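Phosphoglycerate dehydrogenase (PDB 3EVT) probably catalyses the NAD-dependent oxidation of 3-phosphoglycerate to 3-phosphohydroxypyruvate, as a dimeric member of the D-isomer-specific 2-hydroxyacid dehydrogenase family. Local coordinates at residues W117-Q120 with R124-A127; E212-T217 with T234-T239; M238-L241 with Q245-M248; P264-Q267 with L272-P275. All coordinates share one frame; numbering follows the deposited sequence.

Contact 1 of 4, residues W117-Q120 with R124-A127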
ATOM      1  N   TRP A 117       9.513  -3.514 -18.336  1.00 41.91           N
ATOM      2  CA  TRP A 117      10.924  -3.185 -18.528  1.00 43.00           C
ATOM      3  C   TRP A 117      11.641  -4.130 -19.481  1.00 43.40           C
ATOM      4  O   TRP A 117      12.359  -3.675 -20.360  1.00 44.14           O
ATOM      5  CB  TRP A 117      11.702  -3.055 -17.201  1.00 42.25           C
ATOM      6  CG  TRP A 117      13.010  -2.412 -17.491  1.00 45.31           C
ATOM      7  CD1 TRP A 117      14.230  -3.029 -17.565  1.00 43.82           C
ATOM      8  CD2 TRP A 117      13.229  -1.035 -17.888  1.00 45.05           C
ATOM      9  NE1 TRP A 117      15.183  -2.116 -17.942  1.00 44.68           N
ATOM     10  CE2 TRP A 117      14.602  -0.894 -18.145  1.00 44.51           C
ATOM     11  CE3 TRP A 117      12.387   0.092 -18.039  1.00 45.94           C
ATOM     12  CZ2 TRP A 117      15.172   0.331 -18.522  1.00 48.29           C
ATOM     13  CZ3 TRP A 117      12.948   1.304 -18.417  1.00 46.43           C
ATOM     14  CH2 TRP A 117      14.324   1.420 -18.660  1.00 47.44           C
ATOM     15  N   LEU A 118      11.415  -5.427 -19.350  1.00 44.21           N
ATOM     16  CA  LEU A 118      11.986  -6.383 -20.294  1.00 45.04           C
ATOM     17  C   LEU A 118      11.490  -6.094 -21.710  1.00 45.64           C
ATOM     18  O   LEU A 118      12.240  -6.211 -22.680  1.00 46.70           O
ATOM     19  CB  LEU A 118      11.617  -7.804 -19.885  1.00 44.69           C
ATOM     20  CG  LEU A 118      12.087  -8.285 -18.507  1.00 44.81           C
ATOM     21  CD1 LEU A 118      11.566  -9.728 -18.326  1.00 41.55           C
ATOM     22  CD2 LEU A 118      13.619  -8.255 -18.372  1.00 45.88           C
ATOM     23  N   ASN A 119      10.215  -5.692 -21.821  1.00 46.25           N
ATOM     24  CA  ASN A 119       9.639  -5.273 -23.085  1.00 44.59           C
ATOM     25  C   ASN A 119      10.311  -4.023 -23.622  1.00 45.21           C
ATOM     26  O   ASN A 119      10.670  -3.964 -24.816  1.00 45.72           O
ATOM     27  CB  ASN A 119       8.131  -5.046 -22.975  1.00 43.68           C
ATOM     28  CG  ASN A 119       7.518  -4.549 -24.304  1.00 44.97           C
ATOM     29  OD1 ASN A 119       7.622  -5.231 -25.338  1.00 47.40           O
ATOM     30  ND2 ASN A 119       6.942  -3.333 -24.300  1.00 43.43           N
ATOM     31  N   GLN A 120      10.500  -3.028 -22.757  1.00 44.70           N
ATOM     32  CA  GLN A 120      11.184  -1.767 -23.125  1.00 44.91           C
ATOM     33  C   GLN A 120      12.675  -1.968 -23.553  1.00 47.28           C
ATOM     34  O   GLN A 120      13.217  -1.198 -24.412  1.00 47.69           O
ATOM     35  CB  GLN A 120      11.055  -0.754 -21.970  1.00 44.13           C
ATOM     36  CG  GLN A 120      11.936   0.523 -22.021  1.00 43.52           C
ATOM     37  CD  GLN A 120      11.325   1.681 -21.220  1.00 42.31           C
ATOM     38  OE1 GLN A 120      10.347   1.483 -20.509  1.00 42.24           O
ATOM     39  NE2 GLN A 120      11.925   2.878 -21.293  1.00 41.43           N
ATOM     40  N   ARG A 124       9.755  -3.957 -27.414  1.00 52.21           N
ATOM     41  CA  ARG A 124       8.943  -2.726 -27.335  1.00 52.39           C
ATOM     42  C   ARG A 124       7.625  -2.887 -28.044  1.00 52.58           C
ATOM     43  O   ARG A 124       7.200  -2.035 -28.836  1.00 52.71           O
ATOM     44  CB  ARG A 124       9.689  -1.524 -27.914  1.00 52.76           C
ATOM     45  CG  ARG A 124      11.034  -1.287 -27.253  1.00 53.87           C
ATOM     46  CD  ARG A 124      11.916  -0.416 -28.117  1.00 55.93           C
ATOM     47  NE  ARG A 124      13.173  -0.122 -27.445  1.00 58.61           N
ATOM     48  CZ  ARG A 124      14.026   0.830 -27.824  1.00 59.17           C
ATOM     49  NH1 ARG A 124      13.742   1.635 -28.858  1.00 57.56           N
ATOM     50  NH2 ARG A 124      15.144   1.005 -27.135  1.00 58.48           N
ATOM     51  N   GLN A 125       6.957  -3.985 -27.749  1.00 52.66           N
ATOM     52  CA  GLN A 125       5.607  -4.169 -28.214  1.00 53.41           C
ATOM     53  C   GLN A 125       4.638  -3.331 -27.382  1.00 52.45           C
ATOM     54  O   GLN A 125       5.019  -2.808 -26.333  1.00 51.34           O
ATOM     55  CB  GLN A 125       5.251  -5.677 -28.233  1.00 54.59           C
ATOM     56  CG  GLN A 125       6.080  -6.459 -29.330  1.00 58.85           C
ATOM     57  CD  GLN A 125       5.967  -5.751 -30.715  1.00 64.17           C
ATOM     58  OE1 GLN A 125       4.892  -5.770 -31.314  1.00 67.15           O
ATOM     59  NE2 GLN A 125       7.059  -5.074 -31.184  1.00 62.60           N
ATOM     60  N   TRP A 126       3.407  -3.180 -27.875  1.00 50.72           N
ATOM     61  CA  TRP A 126       2.402  -2.464 -27.141  1.00 50.42           C
ATOM     62  C   TRP A 126       1.517  -3.478 -26.440  1.00 50.20           C
ATOM     63  O   TRP A 126       0.323  -3.363 -26.433  1.00 50.48           O
ATOM     64  CB  TRP A 126       1.579  -1.513 -28.007  1.00 49.91           C
ATOM     65  CG  TRP A 126       0.963  -0.379 -27.192  1.00 51.99           C
ATOM     66  CD1 TRP A 126      -0.375  -0.151 -26.955  1.00 50.23           C
ATOM     67  CD2 TRP A 126       1.677   0.656 -26.471  1.00 50.61           C
ATOM     68  NE1 TRP A 126      -0.516   0.945 -26.144  1.00 51.04           N
ATOM     69  CE2 TRP A 126       0.715   1.460 -25.837  1.00 50.03           C
ATOM     70  CE3 TRP A 126       3.030   0.960 -26.296  1.00 47.98           C
ATOM     71  CZ2 TRP A 126       1.060   2.566 -25.051  1.00 51.44           C
ATOM     72  CZ3 TRP A 126       3.376   2.051 -25.516  1.00 49.25           C
ATOM     73  CH2 TRP A 126       2.392   2.852 -24.916  1.00 52.21           C
ATOM     74  N   ALA A 127       2.134  -4.452 -25.804  1.00 49.42           N
ATOM     75  CA  ALA A 127       1.416  -5.406 -25.012  1.00 49.76           C
ATOM     76  C   ALA A 127       2.476  -6.211 -24.287  1.00 50.23           C
ATOM     77  O   ALA A 127       3.643  -6.209 -24.663  1.00 50.24           O
ATOM     78  CB  ALA A 127       0.549  -6.306 -25.917  1.00 50.21           C
TER
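Asn119 grips the backbone of Gln125 with both ends of its carboxamide. Its OD1 accepts from Gln125 N at 2.8 Å, in the carbonyl plane and on a lone pair, while ND2 donates to Gln125 O, also 2.8 Å away, with that oxygen tilted 21° out of the amide plane. The amide is therefore fixed in its rotation. It gets there because CG stands anti to the backbone N (chi1 178°), which carries the carboxamide off the last turn of helix 113-120 and onto the returning chain. A serine at Asn119 would probably leave the N-H and C=O of Gln125 without this paired partner and the loop less firmly tied down. Beside the amide, Arg124 N donates to Asn119 O (2.8 Å). The Arg124 chain then runs extended from CG to NE, where NE donates to Gln120 O at 3.2 Å, the oxygen near the guanidinium edge but tilted out of its plane. Beyond these bonds lies the second subunit: Arg124 NH2 reaches its Gln267 and NH1 its Thr261 O, while the Gln120 amide binds its Val271, Ile273 and Trp266 backbone. Here a helix C-terminus, closed by a side-chain amide clasping the loop backbone, forms part of the dimer interface of the NAD-binding domain.

Contact 2 of 4, residues E212-T217 with T234-T239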
ATOM      1  N   GLU A 212      11.426 -29.657  -0.466  1.00 57.34           N
ATOM      2  CA  GLU A 212      10.156 -30.116   0.118  1.00 56.36           C
ATOM      3  C   GLU A 212       9.120 -28.994   0.172  1.00 55.83           C
ATOM      4  O   GLU A 212       7.971 -29.173  -0.282  1.00 55.99           O
ATOM      5  CB  GLU A 212      10.367 -30.697   1.516  1.00 57.13           C
ATOM      6  N   LEU A 213       9.535 -27.849   0.735  1.00 54.78           N
ATOM      7  CA  LEU A 213       8.678 -26.637   0.876  1.00 54.13           C
ATOM      8  C   LEU A 213       8.078 -26.214  -0.454  1.00 53.71           C
ATOM      9  O   LEU A 213       6.856 -26.118  -0.588  1.00 53.87           O
ATOM     10  CB  LEU A 213       9.430 -25.446   1.511  1.00 53.19           C
ATOM     11  CG  LEU A 213       8.558 -24.200   1.825  1.00 51.97           C
ATOM     12  CD1 LEU A 213       9.047 -23.343   3.002  1.00 48.49           C
ATOM     13  CD2 LEU A 213       8.281 -23.296   0.616  1.00 47.92           C
ATOM     14  N   PHE A 214       8.949 -26.041  -1.445  1.00 53.92           N
ATOM     15  CA  PHE A 214       8.545 -25.618  -2.760  1.00 54.85           C
ATOM     16  C   PHE A 214       7.527 -26.573  -3.353  1.00 55.75           C
ATOM     17  O   PHE A 214       6.584 -26.144  -3.995  1.00 56.58           O
ATOM     18  CB  PHE A 214       9.762 -25.458  -3.692  1.00 54.57           C
ATOM     19  CG  PHE A 214      10.706 -24.367  -3.274  1.00 55.18           C
ATOM     20  CD1 PHE A 214      10.236 -23.246  -2.593  1.00 52.86           C
ATOM     21  CD2 PHE A 214      12.073 -24.462  -3.548  1.00 55.76           C
ATOM     22  CE1 PHE A 214      11.097 -22.242  -2.200  1.00 53.36           C
ATOM     23  CE2 PHE A 214      12.965 -23.455  -3.148  1.00 55.60           C
ATOM     24  CZ  PHE A 214      12.473 -22.338  -2.467  1.00 53.92           C
ATOM     25  N   GLN A 215       7.721 -27.867  -3.141  1.00 56.19           N
ATOM     26  CA  GLN A 215       6.801 -28.884  -3.664  1.00 57.50           C
ATOM     27  C   GLN A 215       5.402 -28.839  -3.046  1.00 56.39           C
ATOM     28  O   GLN A 215       4.477 -29.323  -3.654  1.00 57.51           O
ATOM     29  CB  GLN A 215       7.393 -30.303  -3.469  1.00 58.30           C
ATOM     30  CG  GLN A 215       7.813 -30.992  -4.784  1.00 63.99           C
ATOM     31  CD  GLN A 215       8.976 -31.984  -4.622  1.00 70.24           C
ATOM     32  OE1 GLN A 215       8.947 -32.877  -3.749  1.00 73.49           O
ATOM     33  NE2 GLN A 215      10.011 -31.830  -5.470  1.00 69.75           N
ATOM     34  N   GLN A 216       5.251 -28.298  -1.836  1.00 54.93           N
ATOM     35  CA  GLN A 216       3.940 -28.169  -1.210  1.00 53.62           C
ATOM     36  C   GLN A 216       3.072 -26.998  -1.739  1.00 52.68           C
ATOM     37  O   GLN A 216       1.921 -26.871  -1.328  1.00 51.71           O
ATOM     38  CB  GLN A 216       4.070 -28.019   0.312  1.00 53.88           C
ATOM     39  CG  GLN A 216       4.634 -29.225   1.031  1.00 53.99           C
ATOM     40  CD  GLN A 216       5.009 -28.876   2.460  1.00 56.43           C
ATOM     41  OE1 GLN A 216       4.235 -29.088   3.397  1.00 60.38           O
ATOM     42  NE2 GLN A 216       6.174 -28.307   2.633  1.00 56.03           N
ATOM     43  N   THR A 217       3.606 -26.171  -2.642  1.00 51.68           N
ATOM     44  CA  THR A 217       2.888 -24.983  -3.106  1.00 50.79           C
ATOM     45  C   THR A 217       2.030 -25.402  -4.270  1.00 50.90           C
ATOM     46  O   THR A 217       2.465 -26.234  -5.067  1.00 51.78           O
ATOM     47  CB  THR A 217       3.822 -23.814  -3.590  1.00 49.91           C
ATOM     48  OG1 THR A 217       4.488 -24.158  -4.819  1.00 48.84           O
ATOM     49  CG2 THR A 217       4.821 -23.402  -2.552  1.00 49.49           C
ATOM     50  N   THR A 234      19.653 -22.101  -2.992  1.00 56.58           N
ATOM     51  CA  THR A 234      19.749 -21.423  -4.270  1.00 57.69           C
ATOM     52  C   THR A 234      19.481 -22.401  -5.415  1.00 57.58           C
ATOM     53  O   THR A 234      18.851 -22.065  -6.421  1.00 57.85           O
ATOM     54  CB  THR A 234      21.174 -20.837  -4.450  1.00 57.97           C
ATOM     55  OG1 THR A 234      21.331 -19.657  -3.645  1.00 60.13           O
ATOM     56  CG2 THR A 234      21.379 -20.451  -5.867  1.00 60.34           C
ATOM     57  N   THR A 235      19.957 -23.626  -5.249  1.00 57.45           N
ATOM     58  CA  THR A 235      19.772 -24.637  -6.283  1.00 57.56           C
ATOM     59  C   THR A 235      18.324 -25.087  -6.437  1.00 56.20           C
ATOM     60  O   THR A 235      17.777 -25.057  -7.557  1.00 56.00           O
ATOM     61  CB  THR A 235      20.701 -25.846  -6.040  1.00 58.11           C
ATOM     62  OG1 THR A 235      22.048 -25.398  -6.250  1.00 60.44           O
ATOM     63  CG2 THR A 235      20.375 -26.976  -7.015  1.00 57.79           C
ATOM     64  N   ALA A 236      17.717 -25.451  -5.306  1.00 54.74           N
ATOM     65  CA  ALA A 236      16.299 -25.802  -5.268  1.00 54.27           C
ATOM     66  C   ALA A 236      15.442 -24.676  -5.866  1.00 54.52           C
ATOM     67  O   ALA A 236      14.522 -24.934  -6.673  1.00 54.75           O
ATOM     68  CB  ALA A 236      15.881 -26.099  -3.856  1.00 53.75           C
ATOM     69  N   LEU A 237      15.763 -23.429  -5.487  1.00 53.42           N
ATOM     70  CA  LEU A 237      15.041 -22.254  -5.965  1.00 52.79           C
ATOM     71  C   LEU A 237      15.054 -22.205  -7.508  1.00 52.95           C
ATOM     72  O   LEU A 237      13.991 -22.105  -8.163  1.00 52.54           O
ATOM     73  CB  LEU A 237      15.599 -20.960  -5.328  1.00 52.18           C
ATOM     74  CG  LEU A 237      15.025 -19.627  -5.909  1.00 52.76           C
ATOM     75  CD1 LEU A 237      13.508 -19.450  -5.688  1.00 51.69           C
ATOM     76  CD2 LEU A 237      15.745 -18.376  -5.436  1.00 49.97           C
ATOM     77  N   MET A 238      16.250 -22.304  -8.092  1.00 53.47           N
ATOM     78  CA  MET A 238      16.357 -22.255  -9.538  1.00 53.64           C
ATOM     79  C   MET A 238      15.610 -23.401 -10.214  1.00 53.99           C
ATOM     80  O   MET A 238      14.956 -23.182 -11.244  1.00 53.34           O
ATOM     81  CB  MET A 238      17.815 -22.144  -9.993  1.00 54.01           C
ATOM     82  CG  MET A 238      18.423 -20.740  -9.680  1.00 54.63           C
ATOM     83  SD  MET A 238      20.052 -20.510 -10.413  1.00 52.48           S
ATOM     84  CE  MET A 238      20.920 -21.542  -9.243  1.00 48.60           C
ATOM     85  N   THR A 239      15.648 -24.598  -9.610  1.00 53.63           N
ATOM     86  CA  THR A 239      14.883 -25.707 -10.161  1.00 54.06           C
ATOM     87  C   THR A 239      13.347 -25.595  -9.947  1.00 52.90           C
ATOM     88  O   THR A 239      12.566 -25.915 -10.859  1.00 52.17           O
ATOM     89  CB  THR A 239      15.554 -27.124  -9.876  1.00 54.27           C
ATOM     90  OG1 THR A 239      15.397 -27.481  -8.521  1.00 57.00           O
ATOM     91  CG2 THR A 239      17.075 -27.078 -10.145  1.00 54.88           C
TER
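Phe214, in the last turn of helix 211-215, faces Leu237 on helix 234-242 with their CA atoms 8.0 Å apart, and no hydrogen bond joins the two segments. One corner of the Phe214 ring makes the contact. CE2 comes within 3.6 Å of Leu237 N and 4.0 Å of Ala236 CB, and CD2 lies near the Ala236 carbonyl, so the ring leans obliquely on the peptide between these two residues. The small methyl of Ala236 probably lets the ring come this close to the helix backbone. With CG anti to the carbonyl carbon (chi1 -65°), the Phe214 ring projects across to the second helix. Both helices belong to the Rossmann-type NAD-binding domain, and strand 222-225 runs between them in the chain, so the contact packs together the helices of two successive beta-alpha-beta units, which share that strand. Its Leu223 touches both Phe214 and Leu237. An alanine at Phe214 would take away the ring and is likely to open a gap between the helices, leaving Ala236 and the Leu237 backbone without their cover. Leu237 itself meets the ring through CB, 4.2 Å from Phe214 CE2, and its side chain also touches Ala249 and Leu251 on strand 248-251.

Contact 3 of 4, residues M238-L241 with Q245-M248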
ATOM      1  N   MET A 238      16.250 -22.304  -8.092  1.00 53.47           N
ATOM      2  CA  MET A 238      16.357 -22.255  -9.538  1.00 53.64           C
ATOM      3  C   MET A 238      15.610 -23.401 -10.214  1.00 53.99           C
ATOM      4  O   MET A 238      14.956 -23.182 -11.244  1.00 53.34           O
ATOM      5  CB  MET A 238      17.815 -22.144  -9.993  1.00 54.01           C
ATOM      6  CG  MET A 238      18.423 -20.740  -9.680  1.00 54.63           C
ATOM      7  SD  MET A 238      20.052 -20.510 -10.413  1.00 52.48           S
ATOM      8  CE  MET A 238      20.920 -21.542  -9.243  1.00 48.60           C
ATOM      9  N   THR A 239      15.648 -24.598  -9.610  1.00 53.63           N
ATOM     10  CA  THR A 239      14.883 -25.707 -10.161  1.00 54.06           C
ATOM     11  C   THR A 239      13.347 -25.595  -9.947  1.00 52.90           C
ATOM     12  O   THR A 239      12.566 -25.915 -10.859  1.00 52.17           O
ATOM     13  CB  THR A 239      15.554 -27.124  -9.876  1.00 54.27           C
ATOM     14  OG1 THR A 239      15.397 -27.481  -8.521  1.00 57.00           O
ATOM     15  CG2 THR A 239      17.075 -27.078 -10.145  1.00 54.88           C
ATOM     16  N   ALA A 240      12.918 -25.047  -8.807  1.00 52.75           N
ATOM     17  CA  ALA A 240      11.476 -24.738  -8.586  1.00 52.11           C
ATOM     18  C   ALA A 240      10.918 -23.740  -9.606  1.00 52.17           C
ATOM     19  O   ALA A 240       9.766 -23.859 -10.025  1.00 52.81           O
ATOM     20  CB  ALA A 240      11.238 -24.207  -7.208  1.00 51.93           C
ATOM     21  N   LEU A 241      11.726 -22.747  -9.969  1.00 51.39           N
ATOM     22  CA  LEU A 241      11.383 -21.810 -11.031  1.00 51.09           C
ATOM     23  C   LEU A 241      11.438 -22.475 -12.377  1.00 52.19           C
ATOM     24  O   LEU A 241      10.605 -22.236 -13.234  1.00 52.22           O
ATOM     25  CB  LEU A 241      12.336 -20.616 -11.004  1.00 50.31           C
ATOM     26  CG  LEU A 241      12.200 -19.718  -9.757  1.00 47.56           C
ATOM     27  CD1 LEU A 241      13.467 -18.871  -9.505  1.00 41.05           C
ATOM     28  CD2 LEU A 241      10.901 -18.844  -9.831  1.00 42.36           C
ATOM     29  N   GLN A 245       7.127 -24.348 -10.220  1.00 58.98           N
ATOM     30  CA  GLN A 245       6.562 -24.529  -8.892  1.00 58.70           C
ATOM     31  C   GLN A 245       6.456 -23.139  -8.247  1.00 57.22           C
ATOM     32  O   GLN A 245       5.689 -22.926  -7.300  1.00 57.45           O
ATOM     33  CB  GLN A 245       7.454 -25.450  -8.045  1.00 59.02           C
ATOM     34  CG  GLN A 245       7.015 -26.905  -7.995  1.00 63.58           C
ATOM     35  CD  GLN A 245       8.147 -27.888  -7.567  1.00 70.80           C
ATOM     36  OE1 GLN A 245       9.354 -27.594  -7.696  1.00 73.31           O
ATOM     37  NE2 GLN A 245       7.746 -29.068  -7.059  1.00 72.28           N
ATOM     38  N   LEU A 246       7.267 -22.213  -8.761  1.00 55.25           N
ATOM     39  CA  LEU A 246       7.306 -20.811  -8.309  1.00 53.34           C
ATOM     40  C   LEU A 246       7.215 -19.950  -9.563  1.00 52.11           C
ATOM     41  O   LEU A 246       7.802 -20.300 -10.590  1.00 51.58           O
ATOM     42  CB  LEU A 246       8.633 -20.500  -7.608  1.00 52.78           C
ATOM     43  CG  LEU A 246       8.977 -21.115  -6.247  1.00 52.72           C
ATOM     44  CD1 LEU A 246      10.214 -20.459  -5.644  1.00 52.38           C
ATOM     45  CD2 LEU A 246       7.818 -20.991  -5.276  1.00 51.30           C
ATOM     46  N   SER A 247       6.534 -18.805  -9.486  1.00 50.71           N
ATOM     47  CA  SER A 247       6.491 -17.907 -10.660  1.00 48.34           C
ATOM     48  C   SER A 247       7.678 -16.929 -10.739  1.00 47.30           C
ATOM     49  O   SER A 247       8.092 -16.562 -11.834  1.00 46.77           O
ATOM     50  CB  SER A 247       5.187 -17.111 -10.725  1.00 48.19           C
ATOM     51  OG  SER A 247       4.844 -16.553  -9.464  1.00 48.75           O
ATOM     52  N   MET A 248       8.231 -16.519  -9.591  1.00 45.37           N
ATOM     53  CA  MET A 248       9.164 -15.378  -9.540  1.00 44.34           C
ATOM     54  C   MET A 248       9.814 -15.404  -8.156  1.00 43.02           C
ATOM     55  O   MET A 248       9.223 -15.950  -7.203  1.00 41.43           O
ATOM     56  CB  MET A 248       8.416 -14.025  -9.680  1.00 43.27           C
ATOM     57  CG  MET A 248       7.935 -13.639 -11.060  1.00 45.94           C
ATOM     58  SD  MET A 248       9.146 -13.140 -12.341  1.00 42.42           S
ATOM     59  CE  MET A 248      10.088 -12.096 -11.281  1.00 37.51           C
TER
HETATM   60  O   HOH W   1       8.293 -20.209 -13.387  1.00 47.40           O
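Ala240 and Leu241, near the end of helix 234-242, pack against the loop that turns into strand 248-251, making this the return from helix to strand in a beta-alpha-beta unit of the Rossmann-type domain. Two backbone N-H groups converge on one acceptor. Gln245 N lies 2.7 Å from Ala240 O, almost in line with the C=O bond, and Leu246 N reaches the same oxygen at 3.2 Å from above the carbonyl plane, 57° out of it. The Leu246 side chain extends these links into the core. Its CB packs 3.6 Å from Leu241 CD2, CG rests 3.9 Å from the Ala240 methyl, and CD1 comes near that methyl too. CG stands anti to the carbonyl carbon (chi1 -69°), which takes the branch past Ala240; Phe214 and Leu223 also touch this side chain. Gln245 runs along the other side of the alanine: its CB is 3.4 Å from Ala240 O, and beyond CG the chain is extended, bringing OE1 near the CA and CB of Ala240. Leu241 CD2 goes on past Leu246 CB to lie against the Leu246 carbonyl and Met248 N. One water spans the two backbones, donating to Leu241 O at 3.1 Å and to Leu246 O at 2.8 Å.

Contact 4 of 4, residues P264-Q267 with L272-P275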
ATOM      1  N   PRO A 264      24.811 -17.589 -11.418  1.00 55.18           N
ATOM      2  CA  PRO A 264      23.779 -17.723 -12.468  1.00 55.18           C
ATOM      3  C   PRO A 264      22.422 -17.102 -12.087  1.00 54.33           C
ATOM      4  O   PRO A 264      21.635 -16.749 -12.982  1.00 54.61           O
ATOM      5  CB  PRO A 264      23.706 -19.247 -12.746  1.00 55.34           C
ATOM      6  CG  PRO A 264      24.502 -19.933 -11.631  1.00 54.69           C
ATOM      7  CD  PRO A 264      25.286 -18.887 -10.885  1.00 55.53           C
ATOM      8  N   LEU A 265      22.175 -16.924 -10.787  1.00 53.40           N
ATOM      9  CA  LEU A 265      20.993 -16.151 -10.315  1.00 52.20           C
ATOM     10  C   LEU A 265      20.843 -14.797 -10.997  1.00 51.14           C
ATOM     11  O   LEU A 265      19.725 -14.365 -11.319  1.00 50.19           O
ATOM     12  CB  LEU A 265      21.005 -15.932  -8.784  1.00 51.83           C
ATOM     13  CG  LEU A 265      20.465 -17.024  -7.874  1.00 51.23           C
ATOM     14  CD1 LEU A 265      20.522 -16.552  -6.456  1.00 47.40           C
ATOM     15  CD2 LEU A 265      19.009 -17.464  -8.265  1.00 49.60           C
ATOM     16  N   TRP A 266      21.956 -14.108 -11.202  1.00 50.24           N
ATOM     17  CA  TRP A 266      21.884 -12.790 -11.871  1.00 50.61           C
ATOM     18  C   TRP A 266      21.326 -12.823 -13.294  1.00 50.68           C
ATOM     19  O   TRP A 266      20.703 -11.856 -13.731  1.00 49.17           O
ATOM     20  CB  TRP A 266      23.249 -12.132 -11.992  1.00 49.71           C
ATOM     21  CG  TRP A 266      23.953 -11.668 -10.709  1.00 50.55           C
ATOM     22  CD1 TRP A 266      25.008 -12.286 -10.088  1.00 49.20           C
ATOM     23  CD2 TRP A 266      23.712 -10.446  -9.968  1.00 47.89           C
ATOM     24  NE1 TRP A 266      25.423 -11.525  -9.011  1.00 51.28           N
ATOM     25  CE2 TRP A 266      24.649 -10.399  -8.921  1.00 48.20           C
ATOM     26  CE3 TRP A 266      22.805  -9.389 -10.108  1.00 48.82           C
ATOM     27  CZ2 TRP A 266      24.702  -9.342  -8.001  1.00 47.10           C
ATOM     28  CZ3 TRP A 266      22.850  -8.335  -9.196  1.00 48.41           C
ATOM     29  CH2 TRP A 266      23.782  -8.336  -8.133  1.00 49.19           C
ATOM     30  N   GLN A 267      21.633 -13.891 -14.036  1.00 51.17           N
ATOM     31  CA  GLN A 267      21.235 -13.977 -15.440  1.00 52.61           C
ATOM     32  C   GLN A 267      19.781 -14.342 -15.637  1.00 51.34           C
ATOM     33  O   GLN A 267      19.327 -14.301 -16.764  1.00 51.25           O
ATOM     34  CB  GLN A 267      22.065 -15.028 -16.220  1.00 54.09           C
ATOM     35  CG  GLN A 267      23.285 -15.551 -15.497  1.00 60.43           C
ATOM     36  CD  GLN A 267      24.504 -14.633 -15.672  1.00 69.79           C
ATOM     37  OE1 GLN A 267      24.534 -13.802 -16.604  1.00 72.52           O
ATOM     38  NE2 GLN A 267      25.507 -14.765 -14.762  1.00 70.40           N
ATOM     39  N   LEU A 272      14.698 -11.215  -8.937  1.00 41.05           N
ATOM     40  CA  LEU A 272      15.097  -9.808  -8.835  1.00 42.18           C
ATOM     41  C   LEU A 272      16.050  -9.701  -7.695  1.00 41.80           C
ATOM     42  O   LEU A 272      15.632  -9.843  -6.569  1.00 43.69           O
ATOM     43  CB  LEU A 272      13.898  -8.894  -8.516  1.00 41.86           C
ATOM     44  CG  LEU A 272      12.573  -9.049  -9.287  1.00 45.21           C
ATOM     45  CD1 LEU A 272      11.450  -8.045  -8.862  1.00 40.91           C
ATOM     46  CD2 LEU A 272      12.827  -8.987 -10.752  1.00 45.31           C
ATOM     47  N   ILE A 273      17.317  -9.434  -7.970  1.00 41.59           N
ATOM     48  CA  ILE A 273      18.322  -9.376  -6.929  1.00 40.41           C
ATOM     49  C   ILE A 273      18.426  -7.929  -6.487  1.00 41.13           C
ATOM     50  O   ILE A 273      18.631  -7.035  -7.325  1.00 40.99           O
ATOM     51  CB  ILE A 273      19.754  -9.831  -7.477  1.00 40.48           C
ATOM     52  CG1 ILE A 273      19.665 -11.178  -8.164  1.00 38.39           C
ATOM     53  CG2 ILE A 273      20.792  -9.901  -6.331  1.00 38.97           C
ATOM     54  CD1 ILE A 273      19.341 -12.338  -7.198  1.00 40.09           C
ATOM     55  N   THR A 274      18.276  -7.669  -5.198  1.00 40.98           N
ATOM     56  CA  THR A 274      18.607  -6.358  -4.727  1.00 40.53           C
ATOM     57  C   THR A 274      19.682  -6.579  -3.689  1.00 41.05           C
ATOM     58  O   THR A 274      19.619  -7.535  -2.943  1.00 40.18           O
ATOM     59  CB  THR A 274      17.389  -5.582  -4.106  1.00 40.31           C
ATOM     60  OG1 THR A 274      16.833  -6.361  -3.031  1.00 39.45           O
ATOM     61  CG2 THR A 274      16.324  -5.351  -5.170  1.00 39.63           C
ATOM     62  N   PRO A 275      20.684  -5.679  -3.650  1.00 42.73           N
ATOM     63  CA  PRO A 275      21.847  -5.917  -2.800  1.00 43.77           C
ATOM     64  C   PRO A 275      21.659  -5.557  -1.353  1.00 45.57           C
ATOM     65  O   PRO A 275      22.293  -4.620  -0.902  1.00 47.34           O
ATOM     66  CB  PRO A 275      22.919  -5.022  -3.422  1.00 43.55           C
ATOM     67  CG  PRO A 275      22.191  -3.897  -4.034  1.00 44.53           C
ATOM     68  CD  PRO A 275      20.790  -4.417  -4.422  1.00 41.63           C
TER
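The six-membered ring of Trp266 carries Ile273 on one face. The CG2 methyl of Ile273 sits 4.1 Å from the centroid of that ring and 22° off its normal, a CH-pi contact, displaced toward the rim at CH2 and CZ3. Its nearest ring atom is Trp266 CH2, at 3.8 Å from Ile273 CG2. Ile273 CB approaches equally near to Trp266 CZ3, so the isoleucine spreads over the far half of the benzene ring while the two side chains cross at about a right angle. At the pyrrole edge, Trp266 NE1 donates to Leu259 O, which helps fix the rotation of the indole. Ile273 belongs to strand 271-273, the outer strand, within this chain, of the parallel sheet in the Rossmann-type NAD-binding domain, and Trp266 to the loop leading into it; the contact folds that loop back against this strand. The two branches of Ile273 part from CB. CG2, anti to the backbone N, lies over the indole; CG1, beside that nitrogen (chi1 -52°), borders the same ring at CE3, and CD1 beyond it reaches to 4.3 Å from Leu265 CB. Leu265 in turn touches Thr234 and Met238 of helix 234-242. The second subunit covers this site, with its Arg124 packing against the Trp266 side chain.

How the contacts relate
From the N terminus, contact 1 comes first, closing the short loop after helix 113-120. Contact 2 then spans the longer return through strand 222-225, joining helices 211-215 and 234-242. Contact 3 begins on the residues where contact 2 ends, sharing Met238 and Thr239, and closes the turn into strand 248-251; Phe214 and Ala240 touch between the two. Contact 4 follows in series, folding the loop before strand 271-273 back on that strand, and Met248 touches Leu272 between contacts 3 and 4. No contact encloses another. Contact 1 stands about 21 Å from contact 4, centre to centre, yet both touch the second subunit, where each meets residues of the other's counterpart.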